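Local coordinates for protein cellulase CEL9M (Clostridium cellulolyticum, PDB 1IA6) that probably hydrolyses internal beta-1,4-glucosidic linkages of cellulose and related beta-glucans, as an endoglucanase of glycoside hydrolase family 9, at residues A[251-256]-A[307-312]; A[297-302]-A[334-339]. All blocks are in the same frame, centred on the assembly; numbering follows the deposited sequence.

Interaction 1: A[251-256]-A[307-312]; sequences KWTMCW and LRYAAA. With SO4 (sulfate ion), chain E.
Trp252 and Tyr309 make the aromatic part of this contact. Their rings meet obliquely, the indole five-membered ring and the phenol turned 70° from each other. Tyr309 OH lies at the rim of the indole, 3.6 Å from Trp252 CZ2; the large indole spans the distance from the loop to the outer end of the phenol.

Thr253 CG2 touches Tyr309 CD1 at 3.6 Å, whereas Cys255 CB meets the edge of the same ring at CE1. Thr253 suits a place of mixed character: with chi1 at -173° its hydroxyl stands opposite the backbone N and bonds to Glu313, while the methyl is turned to the tyrosine. Ala312 is small enough to let the loop backbone come close, its CB lying 3.3 Å from Met254 O. The flexible Met254 chain bends at its last torsion, placing CE 4.0 Å from Ala312 CB.

The polar part is built round a sulfate, probably from the crystallisation liquor. Trp256 NE1, a donor at the indole edge, bonds to sulfate O2 at 3.0 Å, and Arg308 NH1 reaches that same O2, also at 3.0 Å, in a nearly straight bond (168°). Arg308 NH2 holds sulfate O3 at 2.8 Å, so the guanidinium matches two N-H groups along one edge to two oxygens. Bends at chi2 and chi3 fold the arginine back until NE sits over the centre of one flat Tyr309 face. NH1 also bridges to Asp414, while NH2 and NE bond to the carbonyls of Trp304 and Gly305.

Trp256 precedes the calcium ligand Asp257, and the Arg308 side chain is about 7 Å from that of Glu410, a predicted active-site residue. The contact thus joins a loop to helix 306-323 of the (alpha/alpha)6 barrel of glycoside hydrolase family 9, with an anion site near the probable catalytic centre.

Interaction 2: A[297-302]-A[334-339]; sequences GLKWLS and KKQVDY
One face of the Tyr339 ring carries Leu298 CB, which stands 3.8 Å from the ring centroid and only 14° off the normal, a CH-pi contact. Leu298 CD2 adds a touch at Tyr339 CE1, 3.9 Å away. An aromatic ring suits this place because it offers a broad flat surface to the leucine, while its hydroxyl bonds to Asp397.

The amide of Gln336 is the second flat group, and both of its ends bond to the loop backbone. NE2 donates to Gly297 O at 3.2 Å, with the acceptor close to the amide plane; OE1 accepts from Lys299 N at 2.9 Å in an almost straight bond (174°). Glutamine, with donor and acceptor side by side, matches a carbonyl and an N-H on either side of Leu298. CG leaves opposite the carbonyl carbon and the chain then bends at chi2 (-48°), bringing the amide round to the loop. At the backbone angles of Gly297 a CB would be jammed against the preceding carbonyl O. Lys299 lays CB and CG against the amide, and its long chain carries NZ to Thr293 and the carbonyls of Trp287 and Lys288.

The contact joins the loop between helices 274-289 and 306-323 to helix 327-341, with Leu307 and Ser314 of helix 306-323 packing on Leu298 and Gln336.

Interactions 1 and 2 lie with their centres 11 Å apart and are joined by helix 306-323, which supplies residues 307-312 and is followed in the chain by helix 327-341. Leu301, two residues beyond Lys299 in the loop of interaction 2, makes most of the direct contact: its CD2 lies 3.7 Å from Trp252 CD2, and 3.8 Å from both Tyr309 CG and Thr253 CG2. On the helix side, Ala310 CB comes 3.9 Å from Gln336 OE1. Interaction 1 reaches inward to the sulfate and the predicted catalytic region, and the side chain of Trp256 is about 7 Å from the calcium ion; interaction 2 lies farther out, where the side chain of Tyr339 is about 9 Å from the nickel.

Interaction 1: A[251-256]-A[307-312]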
# COMPACT_ATOMS: atom_id res chain seq x y z
N LYS A 251 0.79 -7.43 18.26
CA LYS A 251 2.24 -7.60 18.25
C LYS A 251 2.78 -7.56 16.82
O LYS A 251 3.95 -7.86 16.57
CB LYS A 251 2.61 -8.94 18.88
CG LYS A 251 2.16 -9.11 20.32
CD LYS A 251 2.47 -10.52 20.82
CE LYS A 251 2.01 -10.72 22.25
NZ LYS A 251 2.22 -12.12 22.70
N TRP A 252 1.92 -7.18 15.88
CA TRP A 252 2.31 -7.11 14.48
C TRP A 252 2.43 -5.63 14.11
O TRP A 252 2.93 -4.83 14.90
CB TRP A 252 1.23 -7.79 13.62
CG TRP A 252 1.73 -8.33 12.31
CD1 TRP A 252 1.33 -7.95 11.05
CD2 TRP A 252 2.71 -9.35 12.12
NE1 TRP A 252 2.00 -8.68 10.10
CE2 TRP A 252 2.85 -9.55 10.73
CE3 TRP A 252 3.49 -10.13 12.99
CZ2 TRP A 252 3.74 -10.49 10.18
CZ3 TRP A 252 4.37 -11.06 12.45
CH2 TRP A 252 4.49 -11.23 11.06
N THR A 253 1.98 -5.27 12.92
CA THR A 253 2.03 -3.89 12.48
C THR A 253 1.03 -3.68 11.36
O THR A 253 0.31 -4.61 10.96
CB THR A 253 3.45 -3.49 11.99
OG1 THR A 253 3.48 -2.08 11.73
CG2 THR A 253 3.82 -4.24 10.72
N MET A 254 0.97 -2.46 10.85
CA MET A 254 0.06 -2.14 9.76
C MET A 254 0.49 -2.85 8.47
O MET A 254 1.64 -2.74 8.05
CB MET A 254 0.05 -0.63 9.52
CG MET A 254 -0.67 -0.21 8.24
SD MET A 254 -0.68 1.59 8.07
CE MET A 254 0.93 1.88 7.37
N CYS A 255 -0.44 -3.57 7.86
CA CYS A 255 -0.17 -4.26 6.60
C CYS A 255 -1.50 -4.61 5.95
O CYS A 255 -2.56 -4.39 6.56
CB CYS A 255 0.69 -5.52 6.83
SG CYS A 255 -0.02 -6.78 7.91
N TRP A 256 -1.46 -5.14 4.74
CA TRP A 256 -2.69 -5.44 4.02
C TRP A 256 -3.72 -6.28 4.77
O TRP A 256 -4.91 -6.13 4.54
CB TRP A 256 -2.39 -6.08 2.66
CG TRP A 256 -1.60 -7.35 2.71
CD1 TRP A 256 -0.24 -7.48 2.62
CD2 TRP A 256 -2.11 -8.67 2.88
NE1 TRP A 256 0.12 -8.80 2.73
CE2 TRP A 256 -1.01 -9.55 2.89
CE3 TRP A 256 -3.40 -9.20 3.03
CZ2 TRP A 256 -1.16 -10.94 3.05
CZ3 TRP A 256 -3.55 -10.58 3.19
CH2 TRP A 256 -2.43 -11.43 3.19
N LEU A 307 11.51 -4.99 5.18
CA LEU A 307 11.59 -3.53 5.15
C LEU A 307 10.19 -2.92 5.06
O LEU A 307 9.94 -1.82 5.56
CB LEU A 307 12.45 -3.05 3.98
CG LEU A 307 13.91 -3.51 4.06
CD1 LEU A 307 14.68 -2.99 2.86
CD2 LEU A 307 14.54 -3.01 5.36
N ARG A 308 9.29 -3.64 4.40
CA ARG A 308 7.91 -3.19 4.26
C ARG A 308 7.31 -3.01 5.66
O ARG A 308 6.62 -2.02 5.93
CB ARG A 308 7.13 -4.23 3.43
CG ARG A 308 5.61 -4.22 3.57
CD ARG A 308 5.16 -5.14 4.69
NE ARG A 308 5.63 -6.52 4.52
CZ ARG A 308 5.07 -7.44 3.74
NH1 ARG A 308 3.98 -7.15 3.02
NH2 ARG A 308 5.57 -8.66 3.69
N TYR A 309 7.58 -3.95 6.56
CA TYR A 309 7.07 -3.86 7.92
C TYR A 309 7.69 -2.73 8.72
O TYR A 309 6.99 -2.01 9.43
CB TYR A 309 7.28 -5.18 8.67
CG TYR A 309 6.45 -6.33 8.14
CD1 TYR A 309 5.06 -6.20 8.01
CD2 TYR A 309 7.03 -7.54 7.78
CE1 TYR A 309 4.28 -7.24 7.54
CE2 TYR A 309 6.25 -8.60 7.31
CZ TYR A 309 4.88 -8.44 7.19
OH TYR A 309 4.09 -9.47 6.72
N ALA A 310 9.01 -2.56 8.61
CA ALA A 310 9.70 -1.50 9.34
C ALA A 310 9.21 -0.12 8.92
O ALA A 310 9.01 0.77 9.76
CB ALA A 310 11.21 -1.61 9.13
N ALA A 311 9.00 0.07 7.61
CA ALA A 311 8.52 1.34 7.09
C ALA A 311 7.08 1.62 7.53
O ALA A 311 6.74 2.74 7.89
CB ALA A 311 8.61 1.35 5.57
N ALA A 312 6.24 0.59 7.49
CA ALA A 312 4.84 0.73 7.88
C ALA A 312 4.67 1.12 9.35
O ALA A 312 3.89 2.01 9.68
CB ALA A 312 4.08 -0.58 7.59
S SO4 E . 3.23 -10.92 1.71
O1 SO4 E . 3.60 -11.43 0.37
O2 SO4 E . 2.75 -9.53 1.58
O3 SO4 E . 4.41 -10.97 2.59
O4 SO4 E . 2.16 -11.77 2.28

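Interaction 2: A[297-302]-A[334-339]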
# COMPACT_ATOMS: atom_id res chain seq x y z
N GLY A 297 20.75 -2.41 13.41
CA GLY A 297 19.75 -1.49 13.90
C GLY A 297 18.36 -1.60 13.29
O GLY A 297 17.46 -0.84 13.65
N LEU A 298 18.17 -2.55 12.38
CA LEU A 298 16.87 -2.74 11.74
C LEU A 298 15.90 -3.54 12.61
O LEU A 298 16.28 -4.56 13.18
CB LEU A 298 17.04 -3.47 10.41
CG LEU A 298 15.78 -3.97 9.69
CD1 LEU A 298 14.94 -2.78 9.23
CD2 LEU A 298 16.18 -4.84 8.50
N LYS A 299 14.67 -3.07 12.72
CA LYS A 299 13.65 -3.80 13.47
C LYS A 299 13.18 -4.88 12.49
O LYS A 299 12.64 -4.58 11.43
CB LYS A 299 12.49 -2.87 13.84
CG LYS A 299 12.83 -1.87 14.93
CD LYS A 299 13.09 -2.58 16.24
CE LYS A 299 13.49 -1.61 17.34
NZ LYS A 299 13.73 -2.33 18.62
N TRP A 300 13.40 -6.13 12.87
CA TRP A 300 13.09 -7.29 12.04
C TRP A 300 11.86 -8.02 12.56
O TRP A 300 11.96 -8.81 13.51
CB TRP A 300 14.31 -8.22 12.06
CG TRP A 300 14.43 -9.16 10.91
CD1 TRP A 300 15.05 -8.92 9.72
CD2 TRP A 300 13.96 -10.51 10.85
NE1 TRP A 300 15.00 -10.04 8.92
CE2 TRP A 300 14.33 -11.03 9.59
CE3 TRP A 300 13.25 -11.33 11.73
CZ2 TRP A 300 14.03 -12.34 9.19
CZ3 TRP A 300 12.95 -12.63 11.34
CH2 TRP A 300 13.34 -13.12 10.08
N LEU A 301 10.71 -7.78 11.95
CA LEU A 301 9.47 -8.42 12.40
C LEU A 301 9.33 -9.86 11.91
O LEU A 301 8.97 -10.76 12.68
CB LEU A 301 8.26 -7.62 11.93
CG LEU A 301 6.90 -8.16 12.38
CD1 LEU A 301 6.78 -8.02 13.90
CD2 LEU A 301 5.78 -7.39 11.69
N SER A 302 9.60 -10.07 10.63
CA SER A 302 9.50 -11.39 10.02
C SER A 302 10.43 -11.43 8.81
O SER A 302 11.06 -10.42 8.48
CB SER A 302 8.06 -11.69 9.62
OG SER A 302 7.88 -13.07 9.33
N LYS A 334 13.27 7.37 12.62
CA LYS A 334 14.37 7.91 11.82
C LYS A 334 15.44 6.86 11.54
O LYS A 334 16.00 6.84 10.45
CB LYS A 334 15.00 9.11 12.52
CG LYS A 334 15.97 9.87 11.64
CD LYS A 334 16.55 11.09 12.35
CE LYS A 334 17.33 11.97 11.38
NZ LYS A 334 18.51 11.28 10.79
N LYS A 335 15.72 6.00 12.51
CA LYS A 335 16.73 4.97 12.31
C LYS A 335 16.30 3.96 11.24
O LYS A 335 17.12 3.51 10.45
CB LYS A 335 17.03 4.25 13.62
CG LYS A 335 17.78 5.11 14.63
CD LYS A 335 18.20 4.31 15.86
CE LYS A 335 18.99 5.16 16.84
NZ LYS A 335 19.44 4.36 18.01
N GLN A 336 15.01 3.62 11.22
CA GLN A 336 14.52 2.67 10.24
C GLN A 336 14.59 3.26 8.84
O GLN A 336 15.01 2.59 7.89
CB GLN A 336 13.07 2.27 10.55
CG GLN A 336 12.92 1.68 11.94
CD GLN A 336 13.95 0.61 12.23
OE1 GLN A 336 13.93 -0.47 11.63
NE2 GLN A 336 14.87 0.91 13.14
N VAL A 337 14.19 4.52 8.71
CA VAL A 337 14.23 5.18 7.42
C VAL A 337 15.66 5.32 6.92
O VAL A 337 15.96 5.00 5.77
CB VAL A 337 13.61 6.59 7.48
CG1 VAL A 337 13.78 7.30 6.15
CG2 VAL A 337 12.14 6.50 7.84
N ASP A 338 16.55 5.79 7.79
CA ASP A 338 17.94 5.96 7.40
C ASP A 338 18.60 4.64 7.01
O ASP A 338 19.47 4.60 6.14
CB ASP A 338 18.74 6.64 8.52
CG ASP A 338 18.31 8.09 8.74
OD1 ASP A 338 17.59 8.63 7.88
OD2 ASP A 338 18.71 8.68 9.76
N TYR A 339 18.17 3.55 7.65
CA TYR A 339 18.71 2.23 7.34
C TYR A 339 18.34 1.88 5.90
O TYR A 339 19.17 1.42 5.12
CB TYR A 339 18.14 1.19 8.31
CG TYR A 339 18.67 -0.21 8.11
CD1 TYR A 339 18.23 -1.00 7.05
CD2 TYR A 339 19.61 -0.75 8.99
CE1 TYR A 339 18.72 -2.30 6.87
CE2 TYR A 339 20.11 -2.05 8.82
CZ TYR A 339 19.65 -2.81 7.76
OH TYR A 339 20.12 -4.10 7.57